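Local coordinates for YceI-like domain protein (Burkholderia cenocepacia BC7, PDB 5IXH) that binds a long octaprenyl diphosphate inside a lipocalin-like beta barrel and probably captures antibiotics outside the bacterial cell, at residues A[22-33]-A[45-56]; A[63-71]-A[132-142]. All coordinates share one frame; numbering follows the deposited sequence. Where two conformers were deposited one is given.

Interaction 1 of 2, residues A[22-33]-A[45-56]; sequences TEGAFKKFSAQV and AQMTIDVASFDL. With OTP ((2E,6E,10E,14E,18E,22E,26E)-3,7,11,15,19,23,27,31-octamethyldotriaconta-2,6,10,14,18,22,26,30-octaenyl trihydrogen diphosphate), chain C.
Phe29 to Val33 pairs antiparallel with Ala45 to Asp50, strand axes 4.6 Å apart at 176°, and after a two-residue shift of register a second short ladder joins Ala25 and Phe26 to Phe54 and Asp55. Two reciprocal backbone pairs, Ser30 with Thr48 and Gln32 with Gln46, hold the longer ladder. Where the ladders part, Ser53 does the joining: its OG accepts from Lys28 N at 2.9 Å and donates to Asp50 O at 2.7 Å, in the plane of that carbonyl, which Ser53 N also reaches. A serine suits this place because its short hydroxyl can bridge the two segments, accepting from one and donating to the other.

On the barrel's inner side the Phe26 ring is sandwiched. Phe54 CD1 lies over the centre of one face, 3.4 Å from Phe26 CZ, the two ring planes 41° apart; on the opposite face Ile49 CG2 makes a CH-pi contact, 3.7 Å from the ring centroid. With its CG anti to the backbone N (chi1 -166°), Phe54 also carries its CE1 to within 3.4 Å of Gly24 C, where the lack of a side chain lets the ring lie against the main chain. Further along, Met47 SD is set obliquely to the Phe29 ring and meets C16 of the octaprenyl diphosphate at 3.4 Å. Outside, the side chains of Gln32 and Gln46 run side by side with their amide planes stacked. Mostly apolar residues inward and mostly polar ones outward are characteristic of a lipocalin-like barrel wall, here a beta hairpin lining the polyprenyl pocket.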
loop_
_atom_site.group_PDB
_atom_site.type_symbol
_atom_site.label_atom_id
_atom_site.label_comp_id
_atom_site.label_asym_id
_atom_site.label_seq_id
_atom_site.Cartn_x
_atom_site.Cartn_y
_atom_site.Cartn_z
ATOM N N THR A 22 5.345 12.932 -6.609
ATOM C CA THR A 22 3.920 13.148 -6.751
ATOM C C THR A 22 3.308 12.077 -5.875
ATOM O O THR A 22 3.589 10.887 -6.045
ATOM C CB THR A 22 3.399 12.997 -8.179
ATOM O OG1 THR A 22 4.103 13.889 -9.050
ATOM C CG2 THR A 22 1.917 13.341 -8.218
ATOM N N GLU A 23 2.503 12.507 -4.915
ATOM C CA GLU A 23 1.884 11.603 -3.967
ATOM C C GLU A 23 0.383 11.610 -4.182
ATOM O O GLU A 23 -0.212 12.659 -4.470
ATOM C CB GLU A 23 2.217 12.045 -2.545
ATOM C CG GLU A 23 1.659 11.147 -1.467
ATOM C CD GLU A 23 2.278 11.421 -0.108
ATOM O OE1 GLU A 23 2.927 12.473 0.043
ATOM O OE2 GLU A 23 2.120 10.578 0.799
ATOM N N GLY A 24 -0.213 10.430 -4.083
ATOM C CA GLY A 24 -1.650 10.287 -4.066
ATOM C C GLY A 24 -2.016 9.445 -2.861
ATOM O O GLY A 24 -1.198 8.654 -2.360
ATOM N N ALA A 25 -3.230 9.611 -2.359
ATOM C CA ALA A 25 -3.703 8.844 -1.207
ATOM C C ALA A 25 -4.985 8.117 -1.520
ATOM O O ALA A 25 -5.841 8.642 -2.251
ATOM C CB ALA A 25 -3.917 9.759 -0.029
ATOM N N PHE A 26 -5.131 6.908 -1.001
ATOM C CA PHE A 26 -6.358 6.157 -1.157
ATOM C C PHE A 26 -7.316 6.572 -0.060
ATOM O O PHE A 26 -7.014 6.439 1.129
ATOM C CB PHE A 26 -6.082 4.671 -1.098
ATOM C CG PHE A 26 -5.232 4.182 -2.217
ATOM C CD1 PHE A 26 -5.799 3.857 -3.448
ATOM C CD2 PHE A 26 -3.861 4.028 -2.061
ATOM C CE1 PHE A 26 -5.022 3.405 -4.498
ATOM C CE2 PHE A 26 -3.082 3.567 -3.107
ATOM C CZ PHE A 26 -3.649 3.250 -4.320
ATOM N N LYS A 27 -8.459 7.114 -0.436
ATOM C CA LYS A 27 -9.371 7.649 0.551
ATOM C C LYS A 27 -10.272 6.572 1.153
ATOM O O LYS A 27 -10.874 6.784 2.200
ATOM C CB LYS A 27 -10.195 8.759 -0.070
ATOM C CG LYS A 27 -9.358 9.954 -0.522
ATOM C CD LYS A 27 -8.526 10.532 0.631
ATOM C CE LYS A 27 -7.763 11.782 0.224
ATOM N NZ LYS A 27 -6.885 12.266 1.333
ATOM N N LYS A 28 -10.356 5.425 0.499
ATOM C CA LYS A 28 -11.195 4.337 0.986
ATOM C C LYS A 28 -10.408 3.032 1.022
ATOM O O LYS A 28 -9.926 2.529 -0.014
ATOM C CB LYS A 28 -12.421 4.141 0.114
ATOM C CG LYS A 28 -13.407 5.304 0.135
ATOM C CD LYS A 28 -14.634 4.982 -0.730
ATOM C CE LYS A 28 -15.499 6.206 -1.006
ATOM N NZ LYS A 28 -16.607 5.876 -1.953
ATOM N N PHE A 29 -10.256 2.481 2.225
ATOM C CA PHE A 29 -9.644 1.183 2.406
ATOM C C PHE A 29 -10.110 0.615 3.713
ATOM O O PHE A 29 -10.670 1.324 4.539
ATOM C CB PHE A 29 -8.116 1.284 2.357
ATOM C CG PHE A 29 -7.513 2.193 3.389
ATOM C CD1 PHE A 29 -7.206 1.725 4.667
ATOM C CD2 PHE A 29 -7.229 3.509 3.073
ATOM C CE1 PHE A 29 -6.638 2.571 5.611
ATOM C CE2 PHE A 29 -6.661 4.359 4.010
ATOM C CZ PHE A 29 -6.358 3.884 5.280
ATOM N N SER A 30 -9.886 -0.682 3.895
ATOM C CA SER A 30 -10.105 -1.326 5.167
ATOM C C SER A 30 -8.883 -2.128 5.533
ATOM O O SER A 30 -8.073 -2.473 4.677
ATOM C CB SER A 30 -11.293 -2.253 5.080
ATOM O OG SER A 30 -11.035 -3.302 4.181
ATOM N N ALA A 31 -8.748 -2.444 6.799
ATOM C CA ALA A 31 -7.651 -3.258 7.263
ATOM C C ALA A 31 -8.015 -3.926 8.566
ATOM O O ALA A 31 -8.810 -3.396 9.347
ATOM C CB ALA A 31 -6.391 -2.415 7.400
ATOM N N GLN A 32 -7.430 -5.097 8.786
ATOM C CA GLN A 32 -7.583 -5.861 10.017
ATOM C C GLN A 32 -6.178 -6.244 10.467
ATOM O O GLN A 32 -5.356 -6.670 9.656
ATOM C CB GLN A 32 -8.418 -7.131 9.763
ATOM C CG GLN A 32 -9.552 -6.958 8.753
ATOM C CD GLN A 32 -10.455 -8.193 8.607
ATOM O OE1 GLN A 32 -11.388 -8.194 7.791
ATOM N NE2 GLN A 32 -10.188 -9.240 9.396
ATOM N N VAL A 33 -5.899 -6.073 11.745
ATOM C CA VAL A 33 -4.618 -6.440 12.314
ATOM C C VAL A 33 -4.818 -7.190 13.615
ATOM O O VAL A 33 -5.658 -6.827 14.435
ATOM C CB VAL A 33 -3.745 -5.199 12.576
ATOM C CG1 VAL A 33 -2.416 -5.601 13.168
ATOM C CG2 VAL A 33 -3.532 -4.412 11.301
ATOM N N ALA A 45 -2.165 -9.603 9.435
ATOM C CA ALA A 45 -2.741 -8.350 8.987
ATOM C C ALA A 45 -3.227 -8.514 7.583
ATOM O O ALA A 45 -2.633 -9.255 6.787
ATOM C CB ALA A 45 -1.715 -7.246 9.041
ATOM N N GLN A 46 -4.292 -7.805 7.256
ATOM C CA GLN A 46 -4.747 -7.728 5.881
ATOM C C GLN A 46 -5.212 -6.320 5.602
ATOM O O GLN A 46 -5.673 -5.616 6.516
ATOM C CB GLN A 46 -5.870 -8.715 5.615
ATOM C CG GLN A 46 -7.085 -8.530 6.481
ATOM C CD GLN A 46 -8.191 -9.497 6.123
ATOM O OE1 GLN A 46 -9.263 -9.094 5.669
ATOM N NE2 GLN A 46 -7.937 -10.784 6.331
ATOM N N MET A 47 -5.107 -5.914 4.339
ATOM C CA MET A 47 -5.624 -4.637 3.886
ATOM C C MET A 47 -6.292 -4.798 2.550
ATOM O O MET A 47 -5.807 -5.539 1.689
ATOM C CB MET A 47 -4.499 -3.628 3.740
ATOM C CG MET A 47 -4.949 -2.276 3.265
ATOM S SD MET A 47 -3.587 -1.108 3.196
ATOM C CE MET A 47 -3.055 -1.159 4.896
ATOM N N THR A 48 -7.389 -4.082 2.355
ATOM C CA THR A 48 -8.133 -4.059 1.110
ATOM C C THR A 48 -8.327 -2.620 0.726
ATOM O O THR A 48 -8.954 -1.850 1.466
ATOM C CB THR A 48 -9.468 -4.722 1.314
ATOM O OG1 THR A 48 -9.237 -6.054 1.806
ATOM C CG2 THR A 48 -10.243 -4.778 0.020
ATOM N N ILE A 49 -7.815 -2.237 -0.430
ATOM C CA ILE A 49 -7.897 -0.871 -0.920
ATOM C C ILE A 49 -8.906 -0.771 -2.054
ATOM O O ILE A 49 -8.890 -1.599 -2.995
ATOM C CB ILE A 49 -6.499 -0.457 -1.418
ATOM C CG1 ILE A 49 -5.480 -0.370 -0.265
ATOM C CG2 ILE A 49 -6.533 0.825 -2.215
ATOM C CD1 ILE A 49 -5.188 1.020 0.253
ATOM N N ASP A 50 -9.756 0.258 -1.989
ATOM C CA ASP A 50 -10.663 0.621 -3.094
ATOM C C ASP A 50 -9.887 1.518 -4.050
ATOM O O ASP A 50 -9.656 2.697 -3.754
ATOM C CB ASP A 50 -11.889 1.312 -2.502
ATOM C CG ASP A 50 -12.773 2.015 -3.534
ATOM O OD1 ASP A 50 -12.399 2.164 -4.708
ATOM O OD2 ASP A 50 -13.868 2.459 -3.126
ATOM N N VAL A 51 -9.428 0.981 -5.175
ATOM C CA VAL A 51 -8.434 1.716 -5.967
ATOM C C VAL A 51 -9.002 2.976 -6.629
ATOM O O VAL A 51 -8.249 3.916 -6.846
ATOM C CB VAL A 51 -7.668 0.829 -7.004
ATOM C CG1 VAL A 51 -7.035 -0.375 -6.311
ATOM C CG2 VAL A 51 -8.553 0.388 -8.098
ATOM N N ALA A 52 -10.307 3.011 -6.902
ATOM C CA ALA A 52 -10.934 4.195 -7.467
ATOM C C ALA A 52 -10.937 5.374 -6.510
ATOM O O ALA A 52 -11.221 6.492 -6.906
ATOM C CB ALA A 52 -12.368 3.870 -7.900
ATOM N N SER A 53 -10.614 5.140 -5.245
ATOM C CA SER A 53 -10.545 6.209 -4.254
ATOM C C SER A 53 -9.176 6.882 -4.231
ATOM O O SER A 53 -8.942 7.757 -3.392
ATOM C CB SER A 53 -10.869 5.682 -2.859
ATOM O OG SER A 53 -9.772 4.964 -2.291
ATOM N N PHE A 54 -8.294 6.522 -5.136
ATOM C CA PHE A 54 -6.971 7.150 -5.229
ATOM C C PHE A 54 -7.107 8.603 -5.655
ATOM O O PHE A 54 -7.702 8.902 -6.692
ATOM C CB PHE A 54 -6.063 6.389 -6.200
ATOM C CG PHE A 54 -4.593 6.749 -6.127
ATOM C CD1 PHE A 54 -3.861 6.553 -4.971
ATOM C CD2 PHE A 54 -3.931 7.240 -7.253
ATOM C CE1 PHE A 54 -2.524 6.842 -4.923
ATOM C CE2 PHE A 54 -2.599 7.561 -7.203
ATOM C CZ PHE A 54 -1.879 7.352 -6.042
ATOM N N ASP A 55 -6.574 9.500 -4.842
ATOM C CA ASP A 55 -6.710 10.927 -5.044
ATOM C C ASP A 55 -5.353 11.587 -5.118
ATOM O O ASP A 55 -4.607 11.629 -4.139
ATOM C CB ASP A 55 -7.524 11.516 -3.900
ATOM C CG ASP A 55 -7.793 12.991 -4.076
ATOM O OD1 ASP A 55 -7.613 13.565 -5.186
ATOM O OD2 ASP A 55 -8.218 13.611 -3.083
ATOM N N LEU A 56 -5.042 12.104 -6.295
ATOM C CA LEU A 56 -3.822 12.860 -6.557
ATOM C C LEU A 56 -4.046 14.363 -6.443
ATOM O O LEU A 56 -3.127 15.138 -6.702
ATOM C CB LEU A 56 -3.322 12.509 -7.958
ATOM C CG LEU A 56 -2.751 11.097 -8.054
ATOM C CD1 LEU A 56 -2.921 10.559 -9.460
ATOM C CD2 LEU A 56 -1.296 11.133 -7.652
HETATM O O7 OTP C . 4.572 16.828 -17.461
HETATM P P2 OTP C . 4.211 15.359 -17.531
HETATM O O5 OTP C . 3.686 15.028 -18.910
HETATM O O6 OTP C . 5.433 14.516 -17.239
HETATM O O4 OTP C . 3.093 15.032 -16.453
HETATM P P1 OTP C . 2.235 13.695 -16.419
HETATM O O2 OTP C . 1.045 13.825 -17.342
HETATM O O3 OTP C . 3.086 12.517 -16.844
HETATM O O1 OTP C . 1.723 13.497 -14.929
HETATM C C40 OTP C . 1.948 12.296 -14.208
HETATM C C39 OTP C . 1.008 12.421 -13.014
HETATM C C37 OTP C . 0.927 11.508 -12.003
HETATM C C38 OTP C . -0.087 11.832 -10.906
HETATM C C36 OTP C . 1.770 10.214 -11.937
HETATM C C35 OTP C . 0.828 9.034 -11.622
HETATM C C34 OTP C . 1.536 7.922 -10.826
HETATM C C32 OTP C . 0.774 6.998 -10.149
HETATM C C33 OTP C . -0.759 7.061 -10.174
HETATM C C31 OTP C . 1.461 5.875 -9.352
HETATM C C30 OTP C . 0.831 4.517 -9.726
HETATM C C29 OTP C . 0.461 3.862 -8.391
HETATM C C27 OTP C . 0.886 2.604 -8.042
HETATM C C28 OTP C . 1.748 1.699 -8.924
HETATM C C26 OTP C . 0.448 2.118 -6.659
HETATM C C25 OTP C . -0.042 0.665 -6.706
HETATM C C24 OTP C . -0.359 0.473 -5.218
HETATM C C22 OTP C . -1.617 0.170 -4.774
HETATM C C23 OTP C . -2.814 -0.042 -5.705
HETATM C C21 OTP C . -1.783 0.022 -3.263
HETATM C C20 OTP C . -1.669 -1.477 -2.991
HETATM C C19 OTP C . -1.293 -1.600 -1.510
HETATM C C17 OTP C . -1.961 -2.461 -0.664
HETATM C C18 OTP C . -3.106 -3.333 -1.185
HETATM C C16 OTP C . -1.576 -2.591 0.820
HETATM C C15 OTP C . -0.517 -1.562 1.255
HETATM C C14 OTP C . 0.053 -2.020 2.606
HETATM C C12 OTP C . 1.061 -2.958 2.654
HETATM C C13 OTP C . 1.688 -3.577 1.399
HETATM C C11 OTP C . 1.630 -3.421 4.003
HETATM C C10 OTP C . 0.618 -3.273 5.145
HETATM C C9 OTP C . 1.237 -4.069 6.305
HETATM C C7 OTP C . 0.509 -4.395 7.420
HETATM C C8 OTP C . -0.955 -3.976 7.553
HETATM C C6 OTP C . 1.221 -5.205 8.521
HETATM C C5 OTP C . 0.914 -4.622 9.902
HETATM C C4 OTP C . 2.073 -5.099 10.797
HETATM C C2 OTP C . 1.969 -6.083 11.753
HETATM C C3 OTP C . 3.231 -6.423 12.545
HETATM C C1 OTP C . 0.668 -6.833 12.055
HETATM O O HOH W 1 -0.513 15.028 -5.603
HETATM O O HOH W 2 -8.877 -5.959 4.818
#

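Interaction 2 of 2, residues A[63-71]-A[132-142]; sequences DQVAGKDWF and RSAFNVGTGEW. With OTP ((2E,6E,10E,14E,18E,22E,26E)-3,7,11,15,19,23,27,31-octamethyldotriaconta-2,6,10,14,18,22,26,30-octaenyl trihydrogen diphosphate), chain C.
With chi1 at -79° and CG anti to its carbonyl carbon, Trp70 swings its indole toward 132-142, while Trp142, at chi1 -61°, presents a ring face to it. The pair is edge-to-face, planes 55° apart, and Trp70 NE1 lies over the Trp142 face, 3.3 Å from Trp142 CG. Gly138 CA sits on a face of the Trp70 six-membered ring in a CH-pi contact, 3.7 Å from the centroid; a glycine fits this close approach and its positive phi. Val137 CG1 lies at the ring edge, 3.7 Å from Trp70 CE3, and also touches Phe71.

This is the phosphate-side mouth of the lipocalin-like barrel, where helix 59-66 and the turn Gly67 to Trp70 meet the 132-142 loop. Asp69 O accepts from successive amides, Gly138 N and Thr139 N, each at 2.8 Å. Arg132 braces the loop: NH1 donates to Val137 O at 3.0 Å and to Gly138 O at 2.9 Å, both in the guanidinium plane, and NH2 to Trp142 O; NE and NH2 also reach Ala149 O and Val148 O. Trp70 CH2 lies over one guanidinium face. Phe71 CE1 meets the prenyl chain 3.7 Å from ligand C29, and the Trp142 edge faces diphosphate oxygen O3.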
loop_
_atom_site.group_PDB
_atom_site.type_symbol
_atom_site.label_atom_id
_atom_site.label_comp_id
_atom_site.label_asym_id
_atom_site.label_seq_id
_atom_site.Cartn_x
_atom_site.Cartn_y
_atom_site.Cartn_z
ATOM N N ASP A 63 -8.884 10.616 -12.918
ATOM C CA ASP A 63 -9.577 9.879 -13.973
ATOM C C ASP A 63 -8.614 9.036 -14.797
ATOM O O ASP A 63 -8.917 7.878 -15.105
ATOM C CB ASP A 63 -10.340 10.819 -14.890
ATOM C CG ASP A 63 -11.542 11.412 -14.228
ATOM O OD1 ASP A 63 -11.923 10.924 -13.149
ATOM O OD2 ASP A 63 -12.113 12.360 -14.802
ATOM N N GLN A 64 -7.472 9.606 -15.174
ATOM C CA GLN A 64 -6.494 8.869 -15.957
ATOM C C GLN A 64 -6.009 7.635 -15.203
ATOM O O GLN A 64 -5.897 6.569 -15.795
ATOM C CB GLN A 64 -5.278 9.742 -16.306
ATOM C CG GLN A 64 -4.078 8.974 -16.903
ATOM C CD GLN A 64 -4.186 8.792 -18.391
ATOM O OE1 GLN A 64 -4.140 7.680 -18.920
ATOM N NE2 GLN A 64 -4.316 9.894 -19.078
ATOM N N VAL A 65 -5.668 7.800 -13.935
ATOM C CA VAL A 65 -5.064 6.708 -13.186
ATOM C C VAL A 65 -6.090 5.606 -12.912
ATOM O O VAL A 65 -5.730 4.445 -12.721
ATOM C CB VAL A 65 -4.345 7.222 -11.918
ATOM C CG1 VAL A 65 -3.804 6.071 -11.073
ATOM C CG2 VAL A 65 -3.182 8.121 -12.327
ATOM N N ALA A 66 -7.371 5.944 -12.922
ATOM C CA ALA A 66 -8.399 4.928 -12.778
ATOM C C ALA A 66 -8.591 4.112 -14.065
ATOM O O ALA A 66 -9.157 3.005 -14.034
ATOM C CB ALA A 66 -9.724 5.551 -12.360
ATOM N N GLY A 67 -8.131 4.624 -15.193
ATOM C CA GLY A 67 -8.408 4.037 -16.487
ATOM C C GLY A 67 -7.608 2.787 -16.794
ATOM O O GLY A 67 -6.702 2.433 -16.055
ATOM N N LYS A 68 -7.902 2.179 -17.944
ATOM C CA LYS A 68 -7.418 0.841 -18.300
ATOM C C LYS A 68 -5.901 0.690 -18.264
ATOM O O LYS A 68 -5.384 -0.297 -17.725
ATOM C CB LYS A 68 -7.964 0.434 -19.670
ATOM C CG LYS A 68 -7.571 -0.981 -20.074
ATOM C CD LYS A 68 -8.195 -1.376 -21.404
ATOM C CE LYS A 68 -7.625 -2.691 -21.922
ATOM N NZ LYS A 68 -7.784 -3.802 -20.941
ATOM N N ASP A 69 -5.172 1.666 -18.790
ATOM C CA ASP A 69 -3.710 1.538 -18.840
ATOM C C ASP A 69 -3.076 1.638 -17.470
ATOM O O ASP A 69 -1.951 1.163 -17.274
ATOM C CB ASP A 69 -3.040 2.596 -19.719
ATOM C CG ASP A 69 -3.344 2.429 -21.185
ATOM O OD1 ASP A 69 -3.663 1.301 -21.604
ATOM O OD2 ASP A 69 -3.238 3.437 -21.917
ATOM N N TRP A 70 -3.776 2.272 -16.534
ATOM C CA TRP A 70 -3.265 2.468 -15.175
ATOM C C TRP A 70 -3.894 1.440 -14.252
ATOM O O TRP A 70 -3.593 0.260 -14.401
ATOM C CB TRP A 70 -3.445 3.926 -14.729
ATOM C CG TRP A 70 -2.381 4.796 -15.326
ATOM C CD1 TRP A 70 -2.480 5.589 -16.444
ATOM C CD2 TRP A 70 -1.036 4.946 -14.854
ATOM N NE1 TRP A 70 -1.281 6.214 -16.681
ATOM C CE2 TRP A 70 -0.382 5.841 -15.721
ATOM C CE3 TRP A 70 -0.324 4.413 -13.777
ATOM C CZ2 TRP A 70 0.948 6.211 -15.541
ATOM C CZ3 TRP A 70 0.984 4.782 -13.607
ATOM C CH2 TRP A 70 1.609 5.674 -14.478
ATOM N N PHE A 71 -4.769 1.811 -13.323
ATOM C CA PHE A 71 -5.305 0.790 -12.422
ATOM C C PHE A 71 -6.347 -0.122 -13.061
ATOM O O PHE A 71 -6.589 -1.216 -12.575
ATOM C CB PHE A 71 -5.965 1.415 -11.191
ATOM C CG PHE A 71 -5.016 2.121 -10.250
ATOM C CD1 PHE A 71 -3.665 1.870 -10.239
ATOM C CD2 PHE A 71 -5.505 3.105 -9.416
ATOM C CE1 PHE A 71 -2.835 2.553 -9.366
ATOM C CE2 PHE A 71 -4.685 3.777 -8.541
ATOM C CZ PHE A 71 -3.358 3.511 -8.530
ATOM N N ARG A 132 5.879 -0.566 -10.522
ATOM C CA ARG A 132 4.537 -0.539 -11.099
ATOM C C ARG A 132 4.406 -1.508 -12.259
ATOM O O ARG A 132 3.340 -2.106 -12.458
ATOM C CB ARG A 132 4.118 0.882 -11.505
ATOM C CG ARG A 132 4.930 1.516 -12.635
ATOM C CD ARG A 132 4.539 2.973 -12.836
ATOM N NE ARG A 132 5.309 3.580 -13.912
ATOM C CZ ARG A 132 5.077 3.388 -15.205
ATOM N NH1 ARG A 132 4.072 2.609 -15.610
ATOM N NH2 ARG A 132 5.852 3.988 -16.098
ATOM N N SER A 133 5.486 -1.668 -13.025
ATOM C CA SER A 133 5.473 -2.570 -14.180
ATOM C C SER A 133 5.195 -4.030 -13.791
ATOM O O SER A 133 4.617 -4.771 -14.584
ATOM C CB SER A 133 6.808 -2.508 -14.944
ATOM O OG SER A 133 7.881 -2.889 -14.099
ATOM N N ALA A 134 5.584 -4.431 -12.577
ATOM C CA ALA A 134 5.365 -5.795 -12.117
ATOM C C ALA A 134 3.884 -6.131 -12.013
ATOM O O ALA A 134 3.499 -7.295 -12.058
ATOM C CB ALA A 134 6.026 -6.006 -10.772
ATOM N N PHE A 135 3.055 -5.107 -11.855
ATOM C CA PHE A 135 1.616 -5.283 -11.754
ATOM C C PHE A 135 0.870 -4.724 -12.980
ATOM O O PHE A 135 -0.341 -4.585 -12.968
ATOM C CB PHE A 135 1.122 -4.612 -10.465
ATOM C CG PHE A 135 1.763 -5.158 -9.231
ATOM C CD1 PHE A 135 1.221 -6.266 -8.603
ATOM C CD2 PHE A 135 2.937 -4.596 -8.708
ATOM C CE1 PHE A 135 1.809 -6.809 -7.498
ATOM C CE2 PHE A 135 3.526 -5.133 -7.589
ATOM C CZ PHE A 135 2.967 -6.249 -6.978
ATOM N N ASN A 136 1.660 -4.405 -14.010
ATOM C CA ASN A 136 1.159 -3.860 -15.265
ATOM C C ASN A 136 0.389 -2.548 -15.027
ATOM O O ASN A 136 -0.552 -2.248 -15.759
ATOM C CB ASN A 136 0.301 -4.915 -15.995
ATOM C CG ASN A 136 0.507 -4.904 -17.491
ATOM O OD1 ASN A 136 1.617 -4.678 -17.976
ATOM N ND2 ASN A 136 -0.570 -5.129 -18.238
ATOM N N VAL A 137 0.782 -1.766 -14.019
ATOM C CA VAL A 137 0.179 -0.464 -13.717
ATOM C C VAL A 137 0.928 0.629 -14.487
ATOM O O VAL A 137 2.066 0.984 -14.172
ATOM C CB VAL A 137 0.169 -0.185 -12.207
ATOM C CG1 VAL A 137 -0.307 1.244 -11.914
ATOM C CG2 VAL A 137 -0.734 -1.207 -11.509
ATOM N N GLY A 138 0.262 1.136 -15.513
ATOM C CA GLY A 138 0.832 2.120 -16.435
ATOM C C GLY A 138 1.437 1.374 -17.615
ATOM O O GLY A 138 2.667 1.289 -17.750
ATOM N N THR A 139 0.580 0.851 -18.470
ATOM C CA THR A 139 1.010 0.134 -19.659
ATOM C C THR A 139 0.717 0.963 -20.891
ATOM O O THR A 139 0.392 2.144 -20.799
ATOM C CB THR A 139 0.323 -1.231 -19.760
ATOM O OG1 THR A 139 -1.103 -1.069 -19.844
ATOM C CG2 THR A 139 0.625 -2.043 -18.597
ATOM N N GLY A 140 0.850 0.361 -22.066
ATOM C CA GLY A 140 0.682 1.109 -23.303
ATOM C C GLY A 140 1.705 2.227 -23.380
ATOM O O GLY A 140 2.883 2.001 -23.133
ATOM N N GLU A 141 1.272 3.436 -23.708
ATOM C CA GLU A 141 2.191 4.565 -23.784
ATOM C C GLU A 141 2.853 4.872 -22.443
ATOM O O GLU A 141 3.925 5.485 -22.400
ATOM C CB GLU A 141 1.468 5.801 -24.313
ATOM C CG GLU A 141 1.117 5.670 -25.777
ATOM C CD GLU A 141 0.435 6.900 -26.329
ATOM O OE1 GLU A 141 0.046 7.775 -25.527
ATOM O OE2 GLU A 141 0.292 6.987 -27.566
ATOM N N TRP A 142 2.247 4.423 -21.344
ATOM C CA TRP A 142 2.811 4.706 -20.045
ATOM C C TRP A 142 3.883 3.714 -19.587
ATOM O O TRP A 142 4.383 3.822 -18.464
ATOM C CB TRP A 142 1.689 4.794 -19.002
ATOM C CG TRP A 142 0.734 5.879 -19.308
ATOM C CD1 TRP A 142 -0.482 5.749 -19.896
ATOM C CD2 TRP A 142 0.932 7.287 -19.096
ATOM N NE1 TRP A 142 -1.070 6.987 -20.049
ATOM C CE2 TRP A 142 -0.224 7.947 -19.559
ATOM C CE3 TRP A 142 1.962 8.047 -18.537
ATOM C CZ2 TRP A 142 -0.373 9.335 -19.501
ATOM C CZ3 TRP A 142 1.816 9.423 -18.471
ATOM C CH2 TRP A 142 0.651 10.053 -18.946
HETATM O O7 OTP C . 4.572 16.828 -17.461
HETATM P P2 OTP C . 4.211 15.359 -17.531
HETATM O O5 OTP C . 3.686 15.028 -18.910
HETATM O O6 OTP C . 5.433 14.516 -17.239
HETATM O O4 OTP C . 3.093 15.032 -16.453
HETATM P P1 OTP C . 2.235 13.695 -16.419
HETATM O O2 OTP C . 1.045 13.825 -17.342
HETATM O O3 OTP C . 3.086 12.517 -16.844
HETATM O O1 OTP C . 1.723 13.497 -14.929
HETATM C C40 OTP C . 1.948 12.296 -14.208
HETATM C C39 OTP C . 1.008 12.421 -13.014
HETATM C C37 OTP C . 0.927 11.508 -12.003
HETATM C C38 OTP C . -0.087 11.832 -10.906
HETATM C C36 OTP C . 1.770 10.214 -11.937
HETATM C C35 OTP C . 0.828 9.034 -11.622
HETATM C C34 OTP C . 1.536 7.922 -10.826
HETATM C C32 OTP C . 0.774 6.998 -10.149
HETATM C C33 OTP C . -0.759 7.061 -10.174
HETATM C C31 OTP C . 1.461 5.875 -9.352
HETATM C C30 OTP C . 0.831 4.517 -9.726
HETATM C C29 OTP C . 0.461 3.862 -8.391
HETATM C C27 OTP C . 0.886 2.604 -8.042
HETATM C C28 OTP C . 1.748 1.699 -8.924
HETATM C C26 OTP C . 0.448 2.118 -6.659
HETATM C C25 OTP C . -0.042 0.665 -6.706
HETATM C C24 OTP C . -0.359 0.473 -5.218
HETATM C C22 OTP C . -1.617 0.170 -4.774
HETATM C C23 OTP C . -2.814 -0.042 -5.705
HETATM C C21 OTP C . -1.783 0.022 -3.263
HETATM C C20 OTP C . -1.669 -1.477 -2.991
HETATM C C19 OTP C . -1.293 -1.600 -1.510
HETATM C C17 OTP C . -1.961 -2.461 -0.664
HETATM C C18 OTP C . -3.106 -3.333 -1.185
HETATM C C16 OTP C . -1.576 -2.591 0.820
HETATM C C15 OTP C . -0.517 -1.562 1.255
HETATM C C14 OTP C . 0.053 -2.020 2.606
HETATM C C12 OTP C . 1.061 -2.958 2.654
HETATM C C13 OTP C . 1.688 -3.577 1.399
HETATM C C11 OTP C . 1.630 -3.421 4.003
HETATM C C10 OTP C . 0.618 -3.273 5.145
HETATM C C9 OTP C . 1.237 -4.069 6.305
HETATM C C7 OTP C . 0.509 -4.395 7.420
HETATM C C8 OTP C . -0.955 -3.976 7.553
HETATM C C6 OTP C . 1.221 -5.205 8.521
HETATM C C5 OTP C . 0.914 -4.622 9.902
HETATM C C4 OTP C . 2.073 -5.099 10.797
HETATM C C2 OTP C . 1.969 -6.083 11.753
HETATM C C3 OTP C . 3.231 -6.423 12.545
HETATM C C1 OTP C . 0.668 -6.833 12.055
HETATM O O HOH W 3 -3.838 -2.798 -18.891
HETATM O O HOH W 4 -1.677 3.867 -24.008
#

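From the N terminus, interaction 1 comes first: strand 22-34 leads through a short connection into strand 44-50, closing a local hairpin, and 54-55 returns beside the start of the same strand. The chain then enters helix 59-66, where interaction 2 opens. Its second segment follows only after strands 78-90, 93-102, 105-118 and 121-131, so it closes a long loop that holds four strands of the barrel. The two contacts are in series, neither nested nor crossed. Their centres lie about 17 Å apart, yet they touch: Phe54 packs edge-to-face on Phe71, and Leu56 meets Val65. Wall and mouth thus meet, and both border the octaprenyl diphosphate.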